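Local coordinates for mandelate racemase/muconate lactonizing protein (Paenibacillus sp., PDB 3V5C) that probably dehydrates galacturonate as a magnesium-dependent lyase of the enolase superfamily, at residues A222-S225 and D226-L229. The protein carries 1 engineered substitution. Numbering follows the deposited sequence.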
ATOM      1  N   ALA A 222     -25.385   9.290  -4.657  1.00 14.12           N
ATOM      2  CA  ALA A 222     -26.331  10.207  -5.282  1.00 17.94           C
ATOM      3  C   ALA A 222     -26.090  11.620  -4.763  1.00 18.22           C
ATOM      4  O   ALA A 222     -26.018  12.564  -5.550  1.00 21.75           O
ATOM      5  CB  ALA A 222     -27.772   9.762  -5.039  1.00 17.20           C
ATOM      6  N   ALA A 223     -25.943  11.762  -3.447  1.00 15.64           N
ATOM      7  CA  ALA A 223     -25.710  13.079  -2.859  1.00 17.47           C
ATOM      8  C   ALA A 223     -24.465  13.711  -3.471  1.00 18.47           C
ATOM      9  O   ALA A 223     -24.417  14.924  -3.676  1.00 24.60           O
ATOM     10  CB  ALA A 223     -25.587  12.977  -1.346  1.00 18.05           C
ATOM     11  N   LEU A 224     -23.480  12.884  -3.800  1.00 17.07           N
ATOM     12  CA  LEU A 224     -22.221  13.354  -4.367  1.00 15.46           C
ATOM     13  C   LEU A 224     -22.174  13.326  -5.899  1.00 17.90           C
ATOM     14  O   LEU A 224     -21.097  13.325  -6.476  1.00 19.62           O
ATOM     15  CB  LEU A 224     -21.033  12.592  -3.772  1.00 17.00           C
ATOM     16  CG  LEU A 224     -20.848  12.740  -2.254  1.00 15.44           C
ATOM     17  CD1 LEU A 224     -19.907  11.685  -1.712  1.00 17.49           C
ATOM     18  CD2 LEU A 224     -20.333  14.141  -1.887  1.00 15.67           C
ATOM     19  N   SER A 225     -23.344  13.325  -6.537  1.00 23.22           N
ATOM     20  CA  SER A 225     -23.442  13.324  -8.002  1.00 28.23           C
ATOM     21  C   SER A 225     -22.628  14.444  -8.634  1.00 35.83           C
ATOM     22  O   SER A 225     -21.960  14.245  -9.654  1.00 34.64           O
ATOM     23  CB  SER A 225     -24.897  13.485  -8.436  1.00 23.43           C
ATOM     24  OG  SER A 225     -25.646  12.321  -8.141  1.00 40.29           O
ATOM     25  N   ASP A 226     -22.701  15.625  -8.026  1.00 25.64           N
ATOM     26  CA  ASP A 226     -22.043  16.810  -8.573  1.00 34.45           C
ATOM     27  C   ASP A 226     -20.559  16.832  -8.238  1.00 32.95           C
ATOM     28  O   ASP A 226     -19.840  17.753  -8.612  1.00 37.18           O
ATOM     29  CB  ASP A 226     -22.718  18.096  -8.080  1.00 33.80           C
ATOM     30  CG  ASP A 226     -23.039  18.069  -6.590  1.00 41.17           C
ATOM     31  OD1 ASP A 226     -22.640  17.113  -5.884  1.00 34.82           O
ATOM     32  OD2 ASP A 226     -23.698  19.023  -6.116  1.00 48.07           O
ATOM     33  N   VAL A 227     -20.107  15.808  -7.527  1.00 29.70           N
ATOM     34  CA  VAL A 227     -18.713  15.704  -7.148  1.00 21.17           C
ATOM     35  C   VAL A 227     -18.083  14.582  -7.946  1.00 27.10           C
ATOM     36  O   VAL A 227     -18.652  13.502  -8.062  1.00 22.65           O
ATOM     37  CB  VAL A 227     -18.573  15.363  -5.655  1.00 23.07           C
ATOM     38  CG1 VAL A 227     -17.140  15.031  -5.326  1.00 26.15           C
ATOM     39  CG2 VAL A 227     -19.094  16.499  -4.788  1.00 30.12           C
ATOM     40  N   ASN A 228     -16.909  14.824  -8.504  1.00 23.67           N
ATOM     41  CA  ASN A 228     -16.249  13.768  -9.256  1.00 28.14           C
ATOM     42  C   ASN A 228     -15.500  12.874  -8.283  1.00 27.80           C
ATOM     43  O   ASN A 228     -14.572  13.316  -7.612  1.00 26.64           O
ATOM     44  CB  ASN A 228     -15.328  14.342 -10.336  1.00 26.99           C
ATOM     45  CG  ASN A 228     -16.087  15.158 -11.373  1.00 36.72           C
ATOM     46  OD1 ASN A 228     -15.749  16.314 -11.638  1.00 45.62           O
ATOM     47  ND2 ASN A 228     -17.122  14.561 -11.959  1.00 36.91           N
ATOM     48  N   LEU A 229     -15.960  11.633  -8.173  1.00 18.06           N
ATOM     49  CA  LEU A 229     -15.368  10.641  -7.285  1.00 17.46           C
ATOM     50  C   LEU A 229     -14.661   9.631  -8.163  1.00 14.10           C
ATOM     51  O   LEU A 229     -15.256   9.085  -9.096  1.00 15.67           O
ATOM     52  CB  LEU A 229     -16.456   9.916  -6.496  1.00 15.79           C
ATOM     53  CG  LEU A 229     -17.232  10.719  -5.456  1.00 21.19           C
ATOM     54  CD1 LEU A 229     -18.314   9.836  -4.881  1.00 20.90           C
ATOM     55  CD2 LEU A 229     -16.281  11.189  -4.363  1.00 23.54           C
TER
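The carbonyl oxygen of A223 lies 3.6 Å from OD1 of D226, two acceptors with no bond between them; OD1 forms a salt bridge with R192 of helix 180-198. CG of D226 sits between its own backbone N and carbonyl carbon (chi1 44°), folding the acid back over the chain toward A223 and L224. L224, the first residue to leave the helical conformation, begins a type I beta turn that ends at V227. It is closed by the hydrogen bond from V227 N to L224 O (2.9 Å), the donor N lying about 60° out of the carbonyl plane and off the lone pairs. In the modified TIM barrel, (beta/alpha)7beta, of the enolase superfamily, this corner leads from helix 214-223 into strand 231-233, at the N-terminal end of the barrel strands, the end away from the magnesium ligand D261. CD2 of L224 runs alongside V227, meeting CG2 at 3.9 Å, while CD1 touches CD1 of L229 at 4.0 Å, where the two leucines cross at about a right angle. L224 and V227 also pack on R192, which thus meets both the acid and the apolar side of the turn. The hydroxyl of S225 folds back: OG donates a hydrogen bond to A222 O (2.6 Å), in the carbonyl plane on a lone pair, and S225 N donates to the same oxygen at 3.0 Å, so two donors grip this carbonyl in the last helical turn.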